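Long-range contacts in endoribonuclease MazF4 (Mycobacterium tuberculosis, PDB 5XE2), which cleaves single-stranded mRNA between the first and second bases of UCGCU, as the toxic half of a type II toxin-antitoxin pair: residues 11-16 / 81-86; 21-26 / 38-43; 52-57 / 88-93. One frame throughout, in Å; residues are numbered along the deposited sequence.

Contact 1 of 3, residues 11-16 / 81-86; sequences VYRCDL and DYLGEV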
ATOM      1  N   VAL A  11      10.744  11.323  -4.077  1.00 18.89           N
ATOM      2  CA  VAL A  11      11.361  10.071  -4.514  1.00 19.07           C
ATOM      3  C   VAL A  11      12.731   9.915  -3.856  1.00 19.69           C
ATOM      4  O   VAL A  11      13.566  10.821  -3.929  1.00 19.50           O
ATOM      5  CB  VAL A  11      11.498  10.008  -6.059  1.00 19.39           C
ATOM      6  CG1 VAL A  11      12.204   8.725  -6.495  1.00 19.59           C
ATOM      7  CG2 VAL A  11      10.132  10.103  -6.727  1.00 20.00           C
ATOM      8  N   TYR A  12      12.952   8.762  -3.229  1.00 20.47           N
ATOM      9  CA  TYR A  12      14.205   8.445  -2.547  1.00 22.19           C
ATOM     10  C   TYR A  12      14.794   7.118  -3.036  1.00 24.28           C
ATOM     11  O   TYR A  12      14.051   6.146  -3.232  1.00 24.18           O
ATOM     12  CB  TYR A  12      13.969   8.350  -1.035  1.00 22.08           C
ATOM     13  CG  TYR A  12      13.596   9.660  -0.376  1.00 22.08           C
ATOM     14  CD1 TYR A  12      12.268  10.088  -0.325  1.00 21.70           C
ATOM     15  CD2 TYR A  12      14.571  10.467   0.212  1.00 22.01           C
ATOM     16  CE1 TYR A  12      11.920  11.285   0.292  1.00 22.31           C
ATOM     17  CE2 TYR A  12      14.242  11.671   0.819  1.00 22.13           C
ATOM     18  CZ  TYR A  12      12.918  12.079   0.863  1.00 22.56           C
ATOM     19  OH  TYR A  12      12.602  13.277   1.466  1.00 22.06           O
ATOM     20  N   ARG A  13      16.120   7.074  -3.208  1.00 26.84           N
ATOM     21  CA  ARG A  13      16.848   5.812  -3.413  1.00 29.32           C
ATOM     22  C   ARG A  13      16.844   5.015  -2.125  1.00 30.22           C
ATOM     23  O   ARG A  13      17.202   5.545  -1.088  1.00 32.12           O
ATOM     24  CB  ARG A  13      18.309   6.054  -3.827  1.00 31.35           C
ATOM     25  CG  ARG A  13      18.480   6.471  -5.272  1.00 33.71           C
ATOM     26  CD  ARG A  13      19.937   6.594  -5.696  1.00 35.06           C
ATOM     27  NE  ARG A  13      20.590   5.299  -5.948  1.00 36.98           N
ATOM     28  CZ  ARG A  13      21.641   4.791  -5.288  1.00 37.36           C
ATOM     29  NH1 ARG A  13      22.233   5.439  -4.277  1.00 38.68           N
ATOM     30  NH2 ARG A  13      22.115   3.600  -5.653  1.00 37.35           N
ATOM     31  N   CYS A  14      16.446   3.747  -2.183  1.00 31.58           N
ATOM     32  CA  CYS A  14      16.391   2.897  -0.990  1.00 33.15           C
ATOM     33  C   CYS A  14      16.819   1.471  -1.324  1.00 35.22           C
ATOM     34  O   CYS A  14      16.357   0.909  -2.316  1.00 34.67           O
ATOM     35  CB  CYS A  14      14.974   2.882  -0.413  1.00 33.54           C
ATOM     36  SG  CYS A  14      14.208   4.520  -0.250  1.00 34.80           S
ATOM     37  N   ASP A  15      17.699   0.896  -0.505  1.00 36.58           N
ATOM     38  CA  ASP A  15      18.049  -0.526  -0.614  1.00 39.83           C
ATOM     39  C   ASP A  15      17.345  -1.292   0.502  1.00 40.06           C
ATOM     40  O   ASP A  15      17.570  -1.005   1.678  1.00 39.59           O
ATOM     41  CB  ASP A  15      19.567  -0.726  -0.526  1.00 41.91           C
ATOM     42  CG  ASP A  15      20.003  -2.105  -0.999  1.00 43.08           C
ATOM     43  OD1 ASP A  15      19.289  -3.097  -0.742  1.00 44.00           O
ATOM     44  OD2 ASP A  15      21.070  -2.195  -1.635  1.00 46.19           O
ATOM     45  N   LEU A  16      16.503  -2.260   0.127  1.00 41.17           N
ATOM     46  CA  LEU A  16      15.670  -3.018   1.077  1.00 42.68           C
ATOM     47  C   LEU A  16      16.097  -4.485   1.177  1.00 44.32           C
ATOM     48  O   LEU A  16      17.035  -4.918   0.503  1.00 48.49           O
ATOM     49  CB  LEU A  16      14.197  -2.943   0.662  1.00 41.74           C
ATOM     50  CG  LEU A  16      13.624  -1.570   0.278  1.00 41.18           C
ATOM     51  CD1 LEU A  16      12.131  -1.710   0.034  1.00 41.32           C
ATOM     52  CD2 LEU A  16      13.895  -0.502   1.331  1.00 41.02           C
ATOM     53  N   ASP A  81      19.220   8.676  -0.890  1.00 23.65           N
ATOM     54  CA  ASP A  81      19.345   9.936  -1.645  1.00 24.45           C
ATOM     55  C   ASP A  81      17.978  10.464  -2.084  1.00 25.89           C
ATOM     56  O   ASP A  81      17.160   9.699  -2.583  1.00 25.05           O
ATOM     57  CB  ASP A  81      20.208   9.749  -2.901  1.00 24.99           C
ATOM     58  CG  ASP A  81      21.596   9.198  -2.605  1.00 25.77           C
ATOM     59  OD1 ASP A  81      22.198   9.555  -1.567  1.00 26.40           O
ATOM     60  OD2 ASP A  81      22.097   8.408  -3.430  1.00 27.54           O
ATOM     61  N   TYR A  82      17.744  11.761  -1.881  1.00 27.73           N
ATOM     62  CA  TYR A  82      16.534  12.450  -2.371  1.00 31.48           C
ATOM     63  C   TYR A  82      16.681  12.790  -3.862  1.00 33.83           C
ATOM     64  O   TYR A  82      17.621  13.495  -4.243  1.00 38.12           O
ATOM     65  CB  TYR A  82      16.271  13.727  -1.572  1.00 31.35           C
ATOM     66  CG  TYR A  82      15.179  14.600  -2.156  1.00 32.41           C
ATOM     67  CD1 TYR A  82      13.857  14.169  -2.180  1.00 31.65           C
ATOM     68  CD2 TYR A  82      15.472  15.860  -2.703  1.00 33.54           C
ATOM     69  CE1 TYR A  82      12.856  14.962  -2.721  1.00 32.80           C
ATOM     70  CE2 TYR A  82      14.472  16.660  -3.246  1.00 33.53           C
ATOM     71  CZ  TYR A  82      13.165  16.207  -3.249  1.00 33.14           C
ATOM     72  OH  TYR A  82      12.162  16.982  -3.776  1.00 34.06           O
ATOM     73  N   LEU A  83      15.755  12.301  -4.686  1.00 31.86           N
ATOM     74  CA  LEU A  83      15.869  12.388  -6.146  1.00 31.48           C
ATOM     75  C   LEU A  83      14.986  13.441  -6.813  1.00 31.23           C
ATOM     76  O   LEU A  83      15.203  13.776  -7.977  1.00 32.01           O
ATOM     77  CB  LEU A  83      15.558  11.029  -6.764  1.00 31.54           C
ATOM     78  CG  LEU A  83      16.434   9.845  -6.350  1.00 32.16           C
ATOM     79  CD1 LEU A  83      16.183   8.685  -7.298  1.00 31.86           C
ATOM     80  CD2 LEU A  83      17.911  10.214  -6.338  1.00 33.42           C
ATOM     81  N   GLY A  84      13.998  13.955  -6.089  1.00 29.94           N
ATOM     82  CA  GLY A  84      13.115  14.975  -6.616  1.00 29.32           C
ATOM     83  C   GLY A  84      11.678  14.728  -6.221  1.00 28.72           C
ATOM     84  O   GLY A  84      11.376  13.827  -5.432  1.00 27.57           O
ATOM     85  N   GLU A  85      10.807  15.549  -6.794  1.00 27.82           N
ATOM     86  CA  GLU A  85       9.404  15.602  -6.449  1.00 27.99           C
ATOM     87  C   GLU A  85       8.574  15.501  -7.725  1.00 26.84           C
ATOM     88  O   GLU A  85       8.780  16.260  -8.673  1.00 25.25           O
ATOM     89  CB  GLU A  85       9.116  16.911  -5.734  1.00 30.16           C
ATOM     90  CG  GLU A  85       7.722  17.006  -5.143  1.00 32.26           C
ATOM     91  CD  GLU A  85       7.539  18.229  -4.265  1.00 34.32           C
ATOM     92  OE1 GLU A  85       8.532  18.954  -4.012  1.00 35.14           O
ATOM     93  OE2 GLU A  85       6.390  18.459  -3.822  1.00 35.40           O
ATOM     94  N   VAL A  86       7.642  14.554  -7.729  1.00 24.34           N
ATOM     95  CA  VAL A  86       6.766  14.318  -8.866  1.00 23.52           C
ATOM     96  C   VAL A  86       5.758  15.463  -8.972  1.00 23.23           C
ATOM     97  O   VAL A  86       5.343  16.034  -7.953  1.00 22.40           O
ATOM     98  CB  VAL A  86       6.093  12.928  -8.722  1.00 23.43           C
ATOM     99  CG1 VAL A  86       4.980  12.727  -9.722  1.00 23.68           C
ATOM    100  CG2 VAL A  86       7.146  11.842  -8.891  1.00 22.96           C
TER

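Contact 2 of 3, residues 21-26 / 38-43; sequences KPWLIV and VVAVRL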
ATOM      1  N   LYS A  21      16.935   0.886  -5.369  1.00 35.32           N
ATOM      2  CA  LYS A  21      16.069   1.424  -6.418  1.00 33.98           C
ATOM      3  C   LYS A  21      15.245   2.602  -5.862  1.00 29.59           C
ATOM      4  O   LYS A  21      15.151   2.760  -4.643  1.00 25.86           O
ATOM      5  CB  LYS A  21      15.177   0.310  -6.990  1.00 37.89           C
ATOM      6  CG  LYS A  21      15.939  -0.680  -7.892  1.00 40.43           C
ATOM      7  CD  LYS A  21      15.278  -0.898  -9.251  1.00 43.87           C
ATOM      8  CE  LYS A  21      16.281  -0.868 -10.401  1.00 46.24           C
ATOM      9  NZ  LYS A  21      15.595  -0.900 -11.725  1.00 47.82           N
ATOM     10  N   PRO A  22      14.687   3.448  -6.754  1.00 25.82           N
ATOM     11  CA  PRO A  22      13.892   4.599  -6.319  1.00 24.11           C
ATOM     12  C   PRO A  22      12.467   4.246  -5.918  1.00 21.73           C
ATOM     13  O   PRO A  22      11.824   3.417  -6.566  1.00 20.96           O
ATOM     14  CB  PRO A  22      13.897   5.529  -7.537  1.00 24.98           C
ATOM     15  CG  PRO A  22      14.155   4.653  -8.703  1.00 26.21           C
ATOM     16  CD  PRO A  22      14.902   3.443  -8.215  1.00 26.17           C
ATOM     17  N   TRP A  23      12.002   4.892  -4.851  1.00 19.20           N
ATOM     18  CA  TRP A  23      10.666   4.690  -4.313  1.00 18.41           C
ATOM     19  C   TRP A  23       9.995   6.037  -4.135  1.00 17.30           C
ATOM     20  O   TRP A  23      10.607   6.973  -3.628  1.00 16.63           O
ATOM     21  CB  TRP A  23      10.731   3.967  -2.965  1.00 18.17           C
ATOM     22  CG  TRP A  23      11.138   2.536  -3.052  1.00 18.60           C
ATOM     23  CD1 TRP A  23      12.412   2.049  -3.109  1.00 19.38           C
ATOM     24  CD2 TRP A  23      10.270   1.390  -3.080  1.00 18.97           C
ATOM     25  NE1 TRP A  23      12.394   0.674  -3.169  1.00 19.21           N
ATOM     26  CE2 TRP A  23      11.094   0.242  -3.156  1.00 19.05           C
ATOM     27  CE3 TRP A  23       8.877   1.222  -3.052  1.00 18.75           C
ATOM     28  CZ2 TRP A  23      10.574  -1.058  -3.202  1.00 19.10           C
ATOM     29  CZ3 TRP A  23       8.358  -0.068  -3.099  1.00 18.69           C
ATOM     30  CH2 TRP A  23       9.210  -1.193  -3.169  1.00 18.93           C
ATOM     31  N   LEU A  24       8.731   6.108  -4.543  1.00 17.02           N
ATOM     32  CA  LEU A  24       7.911   7.307  -4.418  1.00 16.91           C
ATOM     33  C   LEU A  24       7.023   7.246  -3.177  1.00 16.38           C
ATOM     34  O   LEU A  24       6.214   6.316  -3.045  1.00 15.65           O
ATOM     35  CB  LEU A  24       7.020   7.456  -5.644  1.00 17.64           C
ATOM     36  CG  LEU A  24       5.935   8.533  -5.535  1.00 18.38           C
ATOM     37  CD1 LEU A  24       6.545   9.915  -5.635  1.00 19.13           C
ATOM     38  CD2 LEU A  24       4.864   8.347  -6.585  1.00 19.17           C
ATOM     39  N   ILE A  25       7.113   8.271  -2.330  1.00 15.47           N
ATOM     40  CA  ILE A  25       6.331   8.329  -1.082  1.00 15.49           C
ATOM     41  C   ILE A  25       4.853   8.584  -1.411  1.00 14.96           C
ATOM     42  O   ILE A  25       4.525   9.583  -2.058  1.00 14.13           O
ATOM     43  CB  ILE A  25       6.808   9.462  -0.137  1.00 15.94           C
ATOM     44  CG1 ILE A  25       8.315   9.360   0.176  1.00 16.68           C
ATOM     45  CG2 ILE A  25       5.981   9.470   1.154  1.00 16.03           C
ATOM     46  CD1 ILE A  25       8.748   8.052   0.797  1.00 17.18           C
ATOM     47  N   VAL A  26       3.974   7.685  -0.962  1.00 14.49           N
ATOM     48  CA  VAL A  26       2.518   7.844  -1.164  1.00 14.77           C
ATOM     49  C   VAL A  26       1.685   7.980   0.118  1.00 14.61           C
ATOM     50  O   VAL A  26       0.499   8.318   0.050  1.00 15.25           O
ATOM     51  CB  VAL A  26       1.944   6.740  -2.086  1.00 14.62           C
ATOM     52  CG1 VAL A  26       2.545   6.882  -3.486  1.00 15.23           C
ATOM     53  CG2 VAL A  26       2.212   5.341  -1.539  1.00 14.90           C
ATOM     54  N   VAL A  38       7.157   5.175   6.387  1.00 16.34           N
ATOM     55  CA  VAL A  38       6.330   5.707   5.305  1.00 15.77           C
ATOM     56  C   VAL A  38       5.872   4.550   4.421  1.00 15.28           C
ATOM     57  O   VAL A  38       6.388   3.437   4.524  1.00 15.63           O
ATOM     58  CB  VAL A  38       7.110   6.710   4.426  1.00 16.16           C
ATOM     59  CG1 VAL A  38       7.572   7.913   5.245  1.00 16.42           C
ATOM     60  CG2 VAL A  38       8.293   6.044   3.711  1.00 16.04           C
ATOM     61  N   VAL A  39       4.915   4.834   3.551  1.00 14.61           N
ATOM     62  CA  VAL A  39       4.509   3.914   2.505  1.00 14.19           C
ATOM     63  C   VAL A  39       4.920   4.513   1.167  1.00 13.93           C
ATOM     64  O   VAL A  39       4.789   5.723   0.944  1.00 12.97           O
ATOM     65  CB  VAL A  39       3.005   3.603   2.546  1.00 13.96           C
ATOM     66  CG1 VAL A  39       2.597   2.718   1.378  1.00 13.86           C
ATOM     67  CG2 VAL A  39       2.658   2.921   3.856  1.00 13.79           C
ATOM     68  N   ALA A  40       5.442   3.642   0.305  1.00 13.90           N
ATOM     69  CA  ALA A  40       5.966   4.032  -0.984  1.00 13.82           C
ATOM     70  C   ALA A  40       5.656   2.999  -2.066  1.00 14.25           C
ATOM     71  O   ALA A  40       5.359   1.829  -1.778  1.00 13.59           O
ATOM     72  CB  ALA A  40       7.470   4.242  -0.875  1.00 13.96           C
ATOM     73  N   VAL A  41       5.735   3.461  -3.311  1.00 14.97           N
ATOM     74  CA  VAL A  41       5.609   2.615  -4.492  1.00 15.83           C
ATOM     75  C   VAL A  41       6.867   2.706  -5.349  1.00 17.27           C
ATOM     76  O   VAL A  41       7.570   3.740  -5.375  1.00 16.14           O
ATOM     77  CB  VAL A  41       4.379   2.960  -5.358  1.00 15.74           C
ATOM     78  CG1 VAL A  41       3.095   2.574  -4.633  1.00 15.59           C
ATOM     79  CG2 VAL A  41       4.365   4.428  -5.771  1.00 15.71           C
ATOM     80  N   ARG A  42       7.115   1.624  -6.075  1.00 18.90           N
ATOM     81  CA  ARG A  42       8.371   1.424  -6.782  1.00 21.67           C
ATOM     82  C   ARG A  42       8.411   2.228  -8.083  1.00 21.32           C
ATOM     83  O   ARG A  42       7.418   2.301  -8.818  1.00 19.67           O
ATOM     84  CB  ARG A  42       8.564  -0.067  -7.079  1.00 24.85           C
ATOM     85  CG  ARG A  42       9.992  -0.472  -7.394  1.00 29.30           C
ATOM     86  CD  ARG A  42      10.163  -1.995  -7.433  1.00 34.12           C
ATOM     87  NE  ARG A  42       9.234  -2.677  -8.368  1.00 38.55           N
ATOM     88  CZ  ARG A  42       9.506  -3.793  -9.062  1.00 42.66           C
ATOM     89  NH1 ARG A  42      10.686  -4.424  -8.969  1.00 45.71           N
ATOM     90  NH2 ARG A  42       8.584  -4.295  -9.879  1.00 43.69           N
ATOM     91  N   LEU A  43       9.557   2.843  -8.349  1.00 21.05           N
ATOM     92  CA  LEU A  43       9.852   3.380  -9.676  1.00 22.13           C
ATOM     93  C   LEU A  43      10.711   2.362 -10.400  1.00 21.68           C
ATOM     94  O   LEU A  43      11.639   1.793  -9.800  1.00 20.84           O
ATOM     95  CB  LEU A  43      10.606   4.705  -9.617  1.00 23.77           C
ATOM     96  CG  LEU A  43       9.792   5.976  -9.796  1.00 26.34           C
ATOM     97  CD1 LEU A  43       9.079   6.324  -8.494  1.00 27.37           C
ATOM     98  CD2 LEU A  43      10.716   7.105 -10.246  1.00 28.14           C
TER

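Contact 3 of 3, residues 52-57 / 88-93; sequences TWVAMG and PATMNK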
ATOM      1  N   THR A  52      -2.442   0.324 -13.606  1.00 21.17           N
ATOM      2  CA  THR A  52      -1.677   0.543 -12.361  1.00 20.44           C
ATOM      3  C   THR A  52      -0.231   1.030 -12.545  1.00 20.26           C
ATOM      4  O   THR A  52       0.484   1.211 -11.557  1.00 19.24           O
ATOM      5  CB  THR A  52      -1.687  -0.722 -11.494  1.00 19.99           C
ATOM      6  OG1 THR A  52      -1.343  -1.858 -12.304  1.00 19.10           O
ATOM      7  CG2 THR A  52      -3.069  -0.909 -10.881  1.00 19.76           C
ATOM      8  N   TRP A  53       0.202   1.218 -13.792  1.00 20.56           N
ATOM      9  CA  TRP A  53       1.515   1.785 -14.086  1.00 21.09           C
ATOM     10  C   TRP A  53       1.328   3.210 -14.592  1.00 21.22           C
ATOM     11  O   TRP A  53       0.420   3.466 -15.383  1.00 21.99           O
ATOM     12  CB  TRP A  53       2.266   0.916 -15.091  1.00 22.16           C
ATOM     13  CG  TRP A  53       2.789  -0.335 -14.436  1.00 23.40           C
ATOM     14  CD1 TRP A  53       2.107  -1.172 -13.582  1.00 24.09           C
ATOM     15  CD2 TRP A  53       4.095  -0.872 -14.548  1.00 23.56           C
ATOM     16  NE1 TRP A  53       2.910  -2.198 -13.175  1.00 23.97           N
ATOM     17  CE2 TRP A  53       4.137  -2.043 -13.752  1.00 24.41           C
ATOM     18  CE3 TRP A  53       5.237  -0.492 -15.247  1.00 24.34           C
ATOM     19  CZ2 TRP A  53       5.278  -2.830 -13.639  1.00 25.49           C
ATOM     20  CZ3 TRP A  53       6.354  -1.271 -15.136  1.00 25.33           C
ATOM     21  CH2 TRP A  53       6.377  -2.426 -14.339  1.00 26.22           C
ATOM     22  N   VAL A  54       2.148   4.130 -14.089  1.00 19.82           N
ATOM     23  CA  VAL A  54       2.097   5.540 -14.479  1.00 19.83           C
ATOM     24  C   VAL A  54       3.465   5.953 -15.019  1.00 19.51           C
ATOM     25  O   VAL A  54       4.446   5.924 -14.293  1.00 19.17           O
ATOM     26  CB  VAL A  54       1.711   6.454 -13.285  1.00 19.78           C
ATOM     27  CG1 VAL A  54       1.611   7.910 -13.729  1.00 20.32           C
ATOM     28  CG2 VAL A  54       0.392   6.000 -12.667  1.00 19.44           C
ATOM     29  N   ALA A  55       3.519   6.333 -16.292  1.00 19.28           N
ATOM     30  CA  ALA A  55       4.744   6.851 -16.887  1.00 19.89           C
ATOM     31  C   ALA A  55       5.013   8.265 -16.381  1.00 20.60           C
ATOM     32  O   ALA A  55       4.100   9.094 -16.286  1.00 20.76           O
ATOM     33  CB  ALA A  55       4.644   6.851 -18.417  1.00 19.97           C
ATOM     34  N   MET A  56       6.273   8.539 -16.068  1.00 21.43           N
ATOM     35  CA  MET A  56       6.702   9.891 -15.761  1.00 23.06           C
ATOM     36  C   MET A  56       6.598  10.721 -17.033  1.00 24.27           C
ATOM     37  O   MET A  56       6.739  10.190 -18.140  1.00 25.42           O
ATOM     38  CB  MET A  56       8.141   9.907 -15.258  1.00 23.21           C
ATOM     39  CG  MET A  56       8.373   9.207 -13.930  1.00 24.04           C
ATOM     40  SD  MET A  56       7.400   9.905 -12.577  1.00 23.81           S
ATOM     41  CE  MET A  56       8.281   9.266 -11.168  1.00 25.30           C
ATOM     42  N   GLY A  57       6.337  12.010 -16.861  1.00 25.20           N
ATOM     43  CA  GLY A  57       6.103  12.928 -17.974  1.00 26.44           C
ATOM     44  C   GLY A  57       7.252  13.894 -18.183  1.00 27.72           C
ATOM     45  O   GLY A  57       8.184  13.948 -17.367  1.00 26.24           O
ATOM     46  N   PRO A  88       2.277  17.620  -9.519  1.00 24.54           N
ATOM     47  CA  PRO A  88       0.888  17.365  -9.139  1.00 23.97           C
ATOM     48  C   PRO A  88       0.068  16.638 -10.197  1.00 22.59           C
ATOM     49  O   PRO A  88      -0.737  15.781  -9.848  1.00 22.33           O
ATOM     50  CB  PRO A  88       0.336  18.766  -8.897  1.00 25.30           C
ATOM     51  CG  PRO A  88       1.515  19.522  -8.383  1.00 26.07           C
ATOM     52  CD  PRO A  88       2.686  18.995  -9.167  1.00 25.75           C
ATOM     53  N   ALA A  89       0.273  16.971 -11.472  1.00 21.21           N
ATOM     54  CA  ALA A  89      -0.371  16.254 -12.572  1.00 20.96           C
ATOM     55  C   ALA A  89      -0.063  14.757 -12.537  1.00 20.51           C
ATOM     56  O   ALA A  89      -0.972  13.936 -12.590  1.00 20.25           O
ATOM     57  CB  ALA A  89       0.052  16.834 -13.918  1.00 21.71           C
ATOM     58  N   THR A  90       1.218  14.405 -12.455  1.00 20.13           N
ATOM     59  CA  THR A  90       1.596  12.989 -12.408  1.00 19.81           C
ATOM     60  C   THR A  90       1.096  12.316 -11.113  1.00 20.07           C
ATOM     61  O   THR A  90       0.669  11.165 -11.157  1.00 19.08           O
ATOM     62  CB  THR A  90       3.108  12.792 -12.634  1.00 19.74           C
ATOM     63  OG1 THR A  90       3.450  13.260 -13.946  1.00 18.99           O
ATOM     64  CG2 THR A  90       3.518  11.308 -12.520  1.00 19.95           C
ATOM     65  N   MET A  91       1.105  13.041  -9.987  1.00 20.98           N
ATOM     66  CA  MET A  91       0.581  12.495  -8.716  1.00 21.13           C
ATOM     67  C   MET A  91      -0.906  12.148  -8.778  1.00 21.21           C
ATOM     68  O   MET A  91      -1.329  11.159  -8.170  1.00 19.67           O
ATOM     69  CB  MET A  91       0.828  13.442  -7.530  1.00 22.19           C
ATOM     70  CG  MET A  91       2.234  13.409  -6.948  1.00 23.81           C
ATOM     71  SD  MET A  91       2.872  11.764  -6.530  1.00 25.01           S
ATOM     72  CE  MET A  91       1.712  11.181  -5.308  1.00 24.22           C
ATOM     73  N   ASN A  92      -1.690  12.953  -9.505  1.00 21.75           N
ATOM     74  CA  ASN A  92      -3.121  12.676  -9.693  1.00 22.23           C
ATOM     75  C   ASN A  92      -3.368  11.368 -10.419  1.00 21.50           C
ATOM     76  O   ASN A  92      -4.282  10.634 -10.062  1.00 21.85           O
ATOM     77  CB  ASN A  92      -3.828  13.820 -10.438  1.00 24.18           C
ATOM     78  CG  ASN A  92      -4.133  15.011  -9.544  1.00 26.19           C
ATOM     79  OD1 ASN A  92      -4.275  14.879  -8.327  1.00 29.38           O
ATOM     80  ND2 ASN A  92      -4.249  16.184 -10.147  1.00 26.99           N
ATOM     81  N   LYS A  93      -2.554  11.084 -11.435  1.00 20.86           N
ATOM     82  CA  LYS A  93      -2.570   9.780 -12.113  1.00 19.93           C
ATOM     83  C   LYS A  93      -2.188   8.671 -11.141  1.00 19.32           C
ATOM     84  O   LYS A  93      -2.784   7.602 -11.153  1.00 18.11           O
ATOM     85  CB  LYS A  93      -1.598   9.746 -13.297  1.00 20.16           C
ATOM     86  CG  LYS A  93      -1.922  10.702 -14.431  1.00 21.07           C
ATOM     87  CD  LYS A  93      -0.862  10.617 -15.521  1.00 21.25           C
ATOM     88  CE  LYS A  93      -0.892  11.825 -16.429  1.00 21.93           C
ATOM     89  NZ  LYS A  93       0.201  11.778 -17.447  1.00 22.22           N
TER
HETATM   90  O   HOH W   1       2.567  11.644 -16.205  1.00 23.52           O

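Contact 1 of 3, residues 11-16 / 81-86
Val11 divides its two methyls between Leu83 of the partner strand and Val86 just beyond it: CG1 meets Leu83 CD1 at 4.1 Å, while CG2 turns to CG2 of Val86, a residue that also packs on helix 88-101. With CG1 anti to the backbone N (chi1 177°), that methyl faces Leu83 and CG2 is left for Val86. Leu83 also lies against the aliphatic part of Arg13, its CD1 3.8 Å from Arg13 CG. The tyrosines occupy another face. Tyr82 CD1 stands over one face of the Tyr12 ring, offset toward the rim, and the planes meet at 53°, neither stacked nor edge-to-face; Tyr12 OH bonds to Gln10. The backbones are joined by Leu83 N to Val11 O (2.7 Å), Val11 N to Gly84 O (2.9 Å) and Arg13 N to Asp81 O (2.9 Å). At the exposed margin Arg13 bends at chi3 (77°) to bring NH1 within 3.1 Å of Asp81 OD2, a salt bridge nearly in the guanidinium plane but above that of the carboxylate. Antiparallel pairing of the first strand, 10-14, with the last, 82-85, is consistent with the SH3-like barrel of the PemK/MazF toxins.

Contact 2 of 3, residues 21-26 / 38-43
Strands 21-25 and 38-43 run antiparallel with a strong twist, 132° between their directions, and four near-straight backbone bonds join them: Leu43 N to Pro22 O, Leu24 N to Val41 O (2.8 Å), Val41 N to Leu24 O and Val26 N to Val39 O. Trp23 and Arg42 form a non-hydrogen-bonded pair whose side chains share a face. Arg42 CB sits over the indole six-membered ring, 4.1 Å from its centroid and 16° off the normal, a CH-pi contact, while the rest of the chain carries the guanidinium off the ring. On that same face the small CB of Ala40 leaves Trp23 CB 3.9 Å off, and Ile25 CD1 reaches Val38 CG2 at 3.6 Å. On the face of Leu24 and Val41 the contacts are aliphatic. Leu24 CB lies 3.7 Å from Leu43 CD1; with CG1 anti to the carbonyl carbon (chi1 -69°), CG2 of Val41 falls between N and C and meets Val26 CG1 at 3.8 Å. Helix 88-101 covers Leu24, Val26 and Val41, in the hydrophobic core of the SH3-like fold. The chemistry divides accordingly: main-chain bonds join the strands, Arg8 and Ser27 side chains meet Val26 O and Val39 N, and branched hydrocarbon fills the helix side.

Contact 3 of 3, residues 52-57 / 88-93
Thr90 OG1 is held by three groups: it bonds to Asp60 OD2 and Thr87 OG1, and a water donates to it at 2.9 Å. That water gives its other hydrogen to Ala55 O at 3.0 Å and accepts from Lys93 NZ at 2.7 Å, so strand 53-55 and helix 88-101 are linked through solvent, with no direct hydrogen bond between the two segments. Lys93 reaches the water because its chain is extended beyond CG, and its ammonium group probably polarises the water toward the two acceptors. Asp60 OD2 also takes the N-H of Gly57, so one carboxylate oxygen ties the end of segment 52-57 to the start of the helix. Strand and helix run nearly antiparallel, 164° between their directions, with axes 9.0 Å apart: an outermost strand of the sheet within this chain packs beside the C-terminal helix of the PemK/MazF fold. Between them Val54 points at the helix. Its CG1 touches Lys93 CB at 3.7 Å and Thr90 CG2 at 4.1 Å, and CG2 lies near Lys93 O. Thr90 OG1 is anti to the carbonyl carbon (chi1 -63°), which puts CG2 opposite the backbone N and toward Val54. Met56 bends at chi2 (-59°), and its SD meets Thr90 CG2 at 4.1 Å, the two side chains crossing at about a right angle; farther out, Met56 packs on Val86 and Leu43.

From the N terminus, strand 10-14 opens the loop that contact 1 closes only at 82-85, after most of the sheet has been laid down. Contact 2 is nested inside it: strand 21-25 bonds back to 10-14 through Tyr12 O and Trp23 N, then pairs with 38-43 after helix 29-34. Contact 3 opens later, at 52-57, and closes on helix 88-101, so it follows contact 2 in series but crosses contact 1. Met56 meets both Leu43 of contact 2 and Val86 of contact 1, and Met91 lies against Leu24 and Val86. Together the contacts tie the two strands outermost within this chain, the central strands and the C-terminal helix into one unit.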